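Local coordinates for Lmo0181 protein (Listeria monocytogenes serovar 1/2a, PDB 5F7V) that binds the cyclic glucan cycloalternan as the substrate-binding lipoprotein of what is probably an ABC transporter for its uptake, at residues A110-A113 and F114-D117; D150-W153 and K154-E157; I329-P332 and Y333-T337; A385-N388 and S389-I393. All blocks are in the same frame, centred on the assembly; numbering follows the deposited sequence. Where two conformers were deposited one is given.

Interaction 1. Residues A110-A113 and F114-D117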
loop_
_atom_site.group_PDB
_atom_site.type_symbol
_atom_site.label_atom_id
_atom_site.label_comp_id
_atom_site.label_asym_id
_atom_site.label_seq_id
_atom_site.Cartn_x
_atom_site.Cartn_y
_atom_site.Cartn_z
ATOM N N ALA A 110 -12.527 0.496 -3.073
ATOM C CA ALA A 110 -11.885 -0.709 -2.584
ATOM C C ALA A 110 -12.592 -1.942 -3.117
ATOM O O ALA A 110 -11.943 -2.884 -3.523
ATOM C CB ALA A 110 -11.853 -0.698 -1.066
ATOM N N TYR A 111 -13.923 -1.900 -3.158
ATOM C CA TYR A 111 -14.687 -3.041 -3.705
ATOM C C TYR A 111 -14.406 -3.210 -5.187
ATOM O O TYR A 111 -14.188 -4.343 -5.686
ATOM C CB TYR A 111 -16.185 -2.831 -3.438
ATOM C CG TYR A 111 -17.061 -3.991 -3.823
ATOM C CD1 TYR A 111 -16.991 -5.215 -3.162
ATOM C CD2 TYR A 111 -17.949 -3.899 -4.873
ATOM C CE1 TYR A 111 -17.791 -6.295 -3.503
ATOM C CE2 TYR A 111 -18.756 -4.974 -5.228
ATOM C CZ TYR A 111 -18.672 -6.161 -4.532
ATOM O OH TYR A 111 -19.434 -7.276 -4.830
ATOM N N ASP A 112 -14.419 -2.096 -5.913
ATOM C CA ASP A 112 -14.224 -2.116 -7.366
ATOM C C ASP A 112 -12.828 -2.568 -7.802
ATOM O O ASP A 112 -12.632 -2.961 -8.961
ATOM C CB ASP A 112 -14.513 -0.745 -7.973
ATOM C CG ASP A 112 -15.982 -0.338 -7.937
ATOM O OD1 ASP A 112 -16.859 -1.198 -7.668
ATOM O OD2 ASP A 112 -16.209 0.876 -8.171
ATOM N N ALA A 113 -11.861 -2.502 -6.898
ATOM C CA ALA A 113 -10.484 -2.881 -7.208
ATOM C C ALA A 113 -10.355 -4.328 -7.630
ATOM O O ALA A 113 -9.368 -4.684 -8.301
ATOM C CB ALA A 113 -9.597 -2.623 -5.997
ATOM N N PHE A 114 -11.346 -5.149 -7.272
ATOM C CA PHE A 114 -11.288 -6.587 -7.472
ATOM C C PHE A 114 -12.297 -7.059 -8.490
ATOM O O PHE A 114 -12.698 -8.206 -8.472
ATOM C CB PHE A 114 -11.357 -7.340 -6.137
ATOM C CG PHE A 114 -10.266 -6.875 -5.215
ATOM C CD1 PHE A 114 -8.973 -7.303 -5.410
ATOM C CD2 PHE A 114 -10.512 -5.945 -4.218
ATOM C CE1 PHE A 114 -7.935 -6.818 -4.656
ATOM C CE2 PHE A 114 -9.494 -5.463 -3.463
ATOM C CZ PHE A 114 -8.202 -5.882 -3.696
ATOM N N LYS A 115 -12.679 -6.144 -9.364
ATOM C CA LYS A 115 -13.542 -6.446 -10.495
ATOM C C LYS A 115 -12.694 -6.483 -11.768
ATOM O O LYS A 115 -11.813 -5.632 -11.948
ATOM C CB LYS A 115 -14.628 -5.375 -10.586
ATOM C CG LYS A 115 -15.779 -5.580 -11.556
ATOM C CD LYS A 115 -16.873 -4.527 -11.403
ATOM C CE LYS A 115 -16.871 -3.649 -10.151
ATOM N NZ LYS A 115 -17.430 -4.117 -8.838
ATOM N N TYR A 116 -12.952 -7.481 -12.596
ATOM C CA TYR A 116 -12.277 -7.668 -13.864
ATOM C C TYR A 116 -13.329 -8.099 -14.880
ATOM O O TYR A 116 -14.105 -9.018 -14.621
ATOM C CB TYR A 116 -11.184 -8.727 -13.754
ATOM C CG TYR A 116 -10.585 -9.124 -15.083
ATOM C CD1 TYR A 116 -9.802 -8.231 -15.806
ATOM C CD2 TYR A 116 -10.793 -10.388 -15.603
ATOM C CE1 TYR A 116 -9.228 -8.582 -17.016
ATOM C CE2 TYR A 116 -10.235 -10.750 -16.822
ATOM C CZ TYR A 116 -9.463 -9.837 -17.525
ATOM O OH TYR A 116 -8.889 -10.209 -18.731
ATOM N N ASP A 117 -13.347 -7.412 -16.019
ATOM C CA ASP A 117 -14.304 -7.668 -17.110
ATOM C C ASP A 117 -15.750 -7.729 -16.581
ATOM O O ASP A 117 -16.511 -8.634 -16.936
ATOM C CB ASP A 117 -13.959 -8.982 -17.833
ATOM C CG ASP A 117 -12.780 -8.860 -18.804
ATOM O OD1 ASP A 117 -12.066 -7.827 -18.867
ATOM O OD2 ASP A 117 -12.552 -9.846 -19.550
HETATM O O HOH W 1 -9.947 -3.647 -11.000
#
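Ala-110 meets the ring of Phe-114 with its carbonyl oxygen where helix 108-112 of this two-lobed solute-binding fold runs out through a type I beta turn, Asp-112 to Lys-115, into the short strand 115-116. Ala-110 O lies 3.4 Å from Phe-114 CD2, approaching the ring obliquely. Tyr-111 accepts a weak bond from Phe-114 N at its carbonyl oxygen, which also takes Gln-120 NE2, and its ring passes the lysine end obliquely, CE2 being 3.9 Å from Lys-115 NZ. Asp-112 is held at two points, backbone and carboxylate. Its carbonyl oxygen closes the turn by accepting Lys-115 N at 3.2 Å, the donor sitting well above the carbonyl plane. The lysine chain starts out with CG anti to N (chi1 -171°) and then folds back at chi3 and chi4, which brings the ammonium alongside the aspartate; NZ also hydrogen-bonds Gln-120 OE1 on the adjoining strand 119-135. Ala-113 rests CB over one face of the Phe-114 ring as a CH-pi contact, 4.1 Å from the centroid; Phe-79 packs on this ring edge-to-face, and a bound glucose lies about 7 Å from the side chain. In the salt bridge, Lys-115 NZ reaches Asp-112 OD1 at 3.2 Å on its anti side, 34° out of the carboxylate plane.

Interaction 2. Residues D150-W153 and K154-E157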
loop_
_atom_site.group_PDB
_atom_site.type_symbol
_atom_site.label_atom_id
_atom_site.label_comp_id
_atom_site.label_asym_id
_atom_site.label_seq_id
_atom_site.Cartn_x
_atom_site.Cartn_y
_atom_site.Cartn_z
ATOM N N ASP A 150 -1.251 22.097 3.921
ATOM C CA ASP A 150 -1.039 22.933 2.736
ATOM C C ASP A 150 0.402 23.209 2.427
ATOM O O ASP A 150 0.687 24.017 1.547
ATOM C CB ASP A 150 -1.911 24.150 2.808
ATOM C CG ASP A 150 -3.367 23.764 2.504
ATOM O OD1 ASP A 150 -3.858 23.294 1.410
ATOM O OD2 ASP A 150 -4.084 23.936 3.480
ATOM N N TRP A 151 1.294 22.452 3.061
ATOM C CA TRP A 151 2.649 22.426 2.552
ATOM C C TRP A 151 2.681 21.984 1.089
ATOM O O TRP A 151 1.889 21.150 0.670
ATOM C CB TRP A 151 3.416 21.416 3.374
ATOM C CG TRP A 151 4.081 21.916 4.635
ATOM C CD1 TRP A 151 3.933 23.105 5.268
ATOM C CD2 TRP A 151 5.089 21.186 5.352
ATOM N NE1 TRP A 151 4.801 23.168 6.342
ATOM C CE2 TRP A 151 5.506 22.003 6.410
ATOM C CE3 TRP A 151 5.683 19.924 5.179
ATOM C CZ2 TRP A 151 6.522 21.579 7.302
ATOM C CZ3 TRP A 151 6.688 19.502 6.102
ATOM C CH2 TRP A 151 7.058 20.349 7.102
ATOM N N THR A 152 3.667 22.517 0.377
ATOM C CA THR A 152 4.091 21.950 -0.890
ATOM C C THR A 152 5.468 21.334 -0.699
ATOM O O THR A 152 6.083 21.434 0.371
ATOM C CB THR A 152 4.059 22.968 -2.049
ATOM O OG1 THR A 152 5.023 24.011 -1.815
ATOM C CG2 THR A 152 2.671 23.528 -2.256
ATOM N N TRP A 153 5.984 20.692 -1.750
ATOM C CA TRP A 153 7.321 20.068 -1.643
ATOM C C TRP A 153 8.351 20.998 -1.050
ATOM O O TRP A 153 9.162 20.569 -0.208
ATOM C CB TRP A 153 7.857 19.648 -3.003
ATOM C CG TRP A 153 7.109 18.534 -3.671
ATOM C CD1 TRP A 153 6.188 17.647 -3.152
ATOM C CD2 TRP A 153 7.309 18.161 -5.031
ATOM N NE1 TRP A 153 5.794 16.772 -4.145
ATOM C CE2 TRP A 153 6.452 17.066 -5.309
ATOM C CE3 TRP A 153 8.095 18.687 -6.059
ATOM C CZ2 TRP A 153 6.404 16.471 -6.581
ATOM C CZ3 TRP A 153 8.004 18.114 -7.328
ATOM C CH2 TRP A 153 7.192 17.026 -7.550
ATOM N N LYS A 154 8.349 22.276 -1.404
ATOM C CA LYS A 154 9.396 23.155 -0.936
ATOM C C LYS A 154 9.357 23.334 0.581
ATOM O O LYS A 154 10.404 23.489 1.203
ATOM C CB LYS A 154 9.323 24.520 -1.599
ATOM C CG LYS A 154 8.095 25.340 -1.257
ATOM C CD LYS A 154 7.983 26.606 -2.091
ATOM C CE LYS A 154 7.644 26.384 -3.543
ATOM N NZ LYS A 154 6.266 25.846 -3.776
ATOM N N ASP A 155 8.183 23.283 1.198
ATOM C CA ASP A 155 8.102 23.376 2.669
ATOM C C ASP A 155 8.673 22.138 3.320
ATOM O O ASP A 155 9.394 22.220 4.330
ATOM C CB ASP A 155 6.664 23.554 3.122
ATOM C CG ASP A 155 6.034 24.768 2.518
ATOM O OD1 ASP A 155 6.463 25.873 2.890
ATOM O OD2 ASP A 155 5.111 24.657 1.693
ATOM N N GLU A 156 8.397 20.966 2.790
ATOM C CA GLU A 156 8.992 19.787 3.376
ATOM C C GLU A 156 10.485 19.698 3.101
ATOM O O GLU A 156 11.241 19.188 3.944
ATOM C CB GLU A 156 8.290 18.543 2.870
ATOM C CG GLU A 156 9.055 17.322 3.266
ATOM C CD GLU A 156 8.260 16.074 2.975
ATOM O OE1 GLU A 156 7.050 16.087 2.555
ATOM O OE2 GLU A 156 8.966 15.059 3.154
ATOM N N GLU A 157 10.951 20.178 1.953
ATOM C CA GLU A 157 12.382 20.159 1.712
ATOM C C GLU A 157 13.096 21.103 2.660
ATOM O O GLU A 157 14.166 20.753 3.166
ATOM C CB GLU A 157 12.678 20.557 0.268
ATOM C CG GLU A 157 12.249 19.520 -0.790
ATOM C CD GLU A 157 12.283 19.991 -2.238
ATOM O OE1 GLU A 157 12.881 21.053 -2.477
ATOM O OE2 GLU A 157 11.827 19.307 -3.209
HETATM O O HOH W 2 4.644 26.210 -0.440
#
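Trp-151 lays one face of its indole over the CB of Asp-155, which stands 3.4 Å from the centroid of the five-membered ring and only 11° off the normal, a close CH-pi contact. Further along the same face, CZ3 of the six-membered ring lies 3.6 Å from Glu-156 CA, so the tryptophan covers the first turn of helix 153-163. The carboxylate of Asp-155 turns back toward the chain ahead of the helix.

Thr-152 is the N-cap. Its backbone N gives a nearly straight bond, 2.9 Å and 168°, to Asp-155 OD2, which receives it on the anti lone pair, away from the other oxygen; this is the half of a capping box in which the N3 side chain bonds the N-cap amide. Thr-152 O accepts weak bonds from Asp-155 N and Glu-156 N, and the regular helical pattern is in place by Glu-157 N to Trp-153 O at 2.8 Å. The threonine hydroxyl sits between backbone N and carbonyl carbon (chi1 65°). There it accepts a bond from Lys-154 NZ, 3.0 Å away, the lysine chain curling round at chi3 and chi4 to lie beside it. A water joins Thr-152 OG1 to Asp-155 OD2.

On the inner side, Trp-153 stacks on His-214 and bonds Gln-188 through NE1, while Glu-156 OE2, in the conformer given, is held by His-249 and Thr-173. Asp-155 OD2 thus takes hydrogens from the Thr-152 amide and the water, and with the positive end of the helix dipole close by its negative charge is probably stabilised.

Interaction 3. Residues I329-P332 and Y333-T337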
loop_
_atom_site.group_PDB
_atom_site.type_symbol
_atom_site.label_atom_id
_atom_site.label_comp_id
_atom_site.label_asym_id
_atom_site.label_seq_id
_atom_site.Cartn_x
_atom_site.Cartn_y
_atom_site.Cartn_z
ATOM N N ILE A 329 -18.647 1.957 13.454
ATOM C CA ILE A 329 -17.497 1.079 13.318
ATOM C C ILE A 329 -16.185 1.865 13.221
ATOM O O ILE A 329 -15.191 1.461 13.822
ATOM C CB ILE A 329 -17.668 0.153 12.090
ATOM C CG1 ILE A 329 -18.807 -0.843 12.343
ATOM C CG2 ILE A 329 -16.380 -0.589 11.711
ATOM C CD1 ILE A 329 -18.477 -1.984 13.283
ATOM N N LEU A 330 -16.177 2.982 12.507
ATOM C CA LEU A 330 -14.959 3.780 12.335
ATOM C C LEU A 330 -14.589 4.695 13.494
ATOM O O LEU A 330 -13.438 5.094 13.630
ATOM C CB LEU A 330 -15.050 4.672 11.094
ATOM C CG LEU A 330 -14.893 4.046 9.709
ATOM C CD1 LEU A 330 -15.206 5.021 8.583
ATOM C CD2 LEU A 330 -13.456 3.571 9.554
ATOM N N GLN A 331 -15.562 5.050 14.324
ATOM C CA GLN A 331 -15.286 6.021 15.381
ATOM C C GLN A 331 -14.110 5.668 16.286
ATOM O O GLN A 331 -13.320 6.579 16.550
ATOM C CB GLN A 331 -16.538 6.273 16.221
ATOM C CG GLN A 331 -16.445 7.502 17.128
ATOM C CD GLN A 331 -16.139 8.781 16.359
ATOM O OE1 GLN A 331 -16.756 9.068 15.343
ATOM N NE2 GLN A 331 -15.173 9.555 16.827
ATOM N N PRO A 332 -13.957 4.416 16.760
ATOM C CA PRO A 332 -12.799 4.137 17.618
ATOM C C PRO A 332 -11.474 4.410 16.904
ATOM O O PRO A 332 -10.498 4.773 17.565
ATOM C CB PRO A 332 -12.994 2.661 18.013
ATOM C CG PRO A 332 -14.461 2.425 17.898
ATOM C CD PRO A 332 -14.875 3.253 16.708
ATOM N N TYR A 333 -11.405 4.259 15.582
ATOM C CA TYR A 333 -10.182 4.610 14.851
ATOM C C TYR A 333 -9.883 6.089 14.891
ATOM O O TYR A 333 -8.723 6.487 14.975
ATOM C CB TYR A 333 -10.300 4.132 13.401
ATOM C CG TYR A 333 -9.036 4.230 12.597
ATOM C CD1 TYR A 333 -8.657 5.405 11.962
ATOM C CD2 TYR A 333 -8.181 3.143 12.470
ATOM C CE1 TYR A 333 -7.501 5.482 11.220
ATOM C CE2 TYR A 333 -7.006 3.209 11.740
ATOM C CZ TYR A 333 -6.670 4.380 11.112
ATOM O OH TYR A 333 -5.524 4.479 10.381
ATOM N N LEU A 334 -10.913 6.907 14.802
ATOM C CA LEU A 334 -10.736 8.366 14.888
ATOM C C LEU A 334 -10.334 8.777 16.313
ATOM O O LEU A 334 -9.589 9.755 16.485
ATOM C CB LEU A 334 -12.029 9.083 14.498
ATOM C CG LEU A 334 -12.351 9.118 13.014
ATOM C CD1 LEU A 334 -13.766 9.646 12.863
ATOM C CD2 LEU A 334 -11.292 9.966 12.304
ATOM N N ASP A 335 -10.766 8.026 17.321
ATOM C CA ASP A 335 -10.504 8.393 18.703
ATOM C C ASP A 335 -9.214 7.811 19.250
ATOM O O ASP A 335 -8.724 8.219 20.311
ATOM C CB ASP A 335 -11.677 7.942 19.586
ATOM C CG ASP A 335 -12.968 8.723 19.314
ATOM O OD1 ASP A 335 -12.906 9.824 18.730
ATOM O OD2 ASP A 335 -14.049 8.254 19.691
ATOM N N ALA A 336 -8.659 6.850 18.532
ATOM C CA ALA A 336 -7.435 6.188 18.956
ATOM C C ALA A 336 -6.209 7.068 18.739
ATOM O O ALA A 336 -6.143 7.919 17.848
ATOM C CB ALA A 336 -7.276 4.894 18.162
ATOM N N THR A 337 -5.242 6.888 19.620
ATOM C CA THR A 337 -3.988 7.664 19.550
ATOM C C THR A 337 -2.840 6.833 20.152
ATOM O O THR A 337 -3.120 6.074 21.093
ATOM C CB THR A 337 -4.134 9.030 20.248
ATOM O OG1 THR A 337 -2.919 9.793 20.115
ATOM C CG2 THR A 337 -4.499 8.938 21.732
#
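Gln-331 and Asp-335 join their side chains one turn apart at the C-terminal end of helix 327-335, a short helix kinked at Pro-332, whose ring nitrogen has no hydrogen to give to the preceding turn.

The side-chain hydrogen bonds come from one amide nitrogen. Gln-331 NE2 donates to Asp-335 OD1 at 3.0 Å and, more weakly, to OD2 at 3.3 Å. The glutamine starts with CG anti to the backbone N and bends at chi2, which carries the amide forward along the helix to the carboxylate. The two flat groups are turned 50° against each other.

Among the backbone bonds, Asp-335 N to Gln-331 O, 3.0 Å long, is the i to i+4 bond of normal strength; the others are weak and partly i to i+3. Leu-330 O accepts such bonds from Tyr-333 N and Leu-334 N, and Pro-332 O from Asp-335 N and Ala-336 N. Ala-336 is the first residue to leave helical torsions, so these last bonds mark the end of the helix.

Van der Waals contact between the side chains is slight: Leu-334 CD1 lies 3.9 Å from the amide oxygen Gln-331 OE1, the chains crossing at about a right angle. The apolar side chains pack on neighbouring parts of the chain. Tyr-333 is buried against Leu-321 and Phe-346, with Arg-342 making a cation-pi contact to its ring, while Pro-332 rests on Ile-315 of helix 308-316.

In the glutamine-aspartate pair, Asp-335 OD1 lies within 6° of the Gln-331 amide plane, yet NE2 meets it from above the carboxylate plane, 43° out of it.

Interaction 4. Residues A385-N388 and S389-I393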
loop_
_atom_site.group_PDB
_atom_site.type_symbol
_atom_site.label_atom_id
_atom_site.label_comp_id
_atom_site.label_asym_id
_atom_site.label_seq_id
_atom_site.Cartn_x
_atom_site.Cartn_y
_atom_site.Cartn_z
ATOM N N ALA A 385 17.021 7.310 -16.052
ATOM C CA ALA A 385 16.157 6.334 -15.449
ATOM C C ALA A 385 14.766 6.330 -16.076
ATOM O O ALA A 385 14.209 5.262 -16.304
ATOM C CB ALA A 385 16.041 6.564 -13.947
ATOM N N LEU A 386 14.227 7.518 -16.317
ATOM C CA LEU A 386 12.897 7.634 -16.906
ATOM C C LEU A 386 12.896 7.261 -18.372
ATOM O O LEU A 386 11.903 6.660 -18.827
ATOM C CB LEU A 386 12.331 9.017 -16.623
ATOM C CG LEU A 386 12.024 9.236 -15.151
ATOM C CD1 LEU A 386 11.709 10.686 -14.924
ATOM C CD2 LEU A 386 10.891 8.356 -14.633
ATOM N N LYS A 387 13.939 7.604 -19.126
ATOM C CA LYS A 387 14.046 7.171 -20.521
ATOM C C LYS A 387 14.070 5.664 -20.568
ATOM O O LYS A 387 13.331 5.022 -21.332
ATOM C CB LYS A 387 15.298 7.721 -21.169
ATOM C CG LYS A 387 15.495 7.232 -22.583
ATOM C CD LYS A 387 16.852 7.649 -23.170
ATOM C CE LYS A 387 16.988 7.340 -24.661
ATOM N NZ LYS A 387 16.843 5.910 -24.963
ATOM N N ASN A 388 14.916 5.055 -19.744
ATOM C CA ASN A 388 15.026 3.587 -19.741
ATOM C C ASN A 388 13.724 2.917 -19.340
ATOM O O ASN A 388 13.358 1.895 -19.909
ATOM C CB ASN A 388 16.172 3.186 -18.820
ATOM C CG ASN A 388 17.521 3.618 -19.350
ATOM O OD1 ASN A 388 17.690 4.016 -20.506
ATOM N ND2 ASN A 388 18.504 3.554 -18.485
ATOM N N SER A 389 13.042 3.508 -18.367
ATOM C CA SER A 389 11.749 2.993 -17.938
ATOM C C SER A 389 10.690 3.121 -19.030
ATOM O O SER A 389 9.890 2.214 -19.189
ATOM C CB SER A 389 11.266 3.731 -16.699
ATOM O OG SER A 389 12.121 3.527 -15.590
ATOM N N GLU A 390 10.686 4.225 -19.774
ATOM C CA GLU A 390 9.775 4.393 -20.907
ATOM C C GLU A 390 10.056 3.325 -21.966
ATOM O O GLU A 390 9.126 2.670 -22.460
ATOM C CB GLU A 390 9.917 5.801 -21.502
ATOM C CG GLU A 390 8.900 6.128 -22.606
ATOM C CD GLU A 390 9.387 6.148 -24.059
ATOM O OE1 GLU A 390 10.579 5.821 -24.299
ATOM O OE2 GLU A 390 8.582 6.466 -24.996
ATOM N N ASP A 391 11.318 3.116 -22.313
ATOM C CA ASP A 391 11.680 2.071 -23.288
ATOM C C ASP A 391 11.237 0.684 -22.853
ATOM O O ASP A 391 10.696 -0.085 -23.658
ATOM C CB ASP A 391 13.186 2.075 -23.503
ATOM C CG ASP A 391 13.701 3.370 -24.137
ATOM O OD1 ASP A 391 12.879 4.043 -24.813
ATOM O OD2 ASP A 391 14.893 3.746 -23.998
ATOM N N ASN A 392 11.445 0.378 -21.573
ATOM C CA ASN A 392 11.104 -0.955 -21.091
ATOM C C ASN A 392 9.587 -1.169 -21.071
ATOM O O ASN A 392 9.115 -2.241 -21.418
ATOM C CB ASN A 392 11.667 -1.128 -19.673
ATOM C CG ASN A 392 11.252 -2.439 -19.062
ATOM O OD1 ASN A 392 11.749 -3.460 -19.509
ATOM N ND2 ASN A 392 10.318 -2.415 -18.154
ATOM N N ILE A 393 8.828 -0.156 -20.657
ATOM C CA ILE A 393 7.363 -0.244 -20.701
ATOM C C ILE A 393 6.884 -0.421 -22.132
ATOM O O ILE A 393 6.032 -1.271 -22.409
ATOM C CB ILE A 393 6.707 0.960 -20.013
ATOM C CG1 ILE A 393 6.972 0.892 -18.517
ATOM C CG2 ILE A 393 5.218 0.994 -20.332
ATOM C CD1 ILE A 393 6.630 2.129 -17.746
HETATM O O HOH W 3 16.925 2.307 -22.681
#
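Lys-387 and Asp-391 form a salt bridge one turn apart along helix 382-397, NZ standing 3.1 Å from OD2 and using the syn lone pair of that oxygen. The lysine runs extended as far as its last bond and bends only at chi4 (-60°), which swings the ammonium over to the carboxylate. A water donates to the same OD2 and to Asn-388 OD1, tying the neighbouring side chain to the pair, while Asn-388 ND2 is taken by Glu-371.

Two donors of Ser-389 share one acceptor, Ala-385 O: the backbone N at 2.9 Å and the hydroxyl OG at 2.8 Å, arriving from opposite faces of the carbonyl plane. OG lies beside the backbone N (chi1 -64°), and this aims it back down the helix at that carbonyl; it also has a weak bond with Thr-368. The deposited serine has a second conformer, so the hydroxyl arrangement is that of one copy.

Around these, the i to i+4 backbone bonds are regular; Asp-391 N to Lys-387 O is nearly straight, 2.9 Å and 170°.

The inner side of the helix packs on its surroundings: Ala-385 on Val-375 and Leu-386 on Phe-372, both of helix 361-376, with Leu-386 also reaching Val-209 and Leu-212 of helix 206-220 and Phe-182 of helix 179-187.

How the interactions relate
The four contacts follow one another along the chain and none touches another. In the two-lobed fold of this family, the long strand 119-135 connects several of them: strand 115-116 of interaction 1 pairs with it, as do strand 245-251, on which interaction 2 packs, and strand 321-322, touched by interaction 3. The centres of interactions 1 and 2 are 34 Å apart. Interaction 4 lies among helices near the C-terminus and shares helix 206-220 with interaction 2 as a neighbour. Interactions 3 and 4, 43 Å apart between centres, lie on opposite sides of the chain's centre. The side chain of Phe-114 is about 7 Å from a bound glucose, those of Tyr-333 and Glu-156 about 12 and 13 Å.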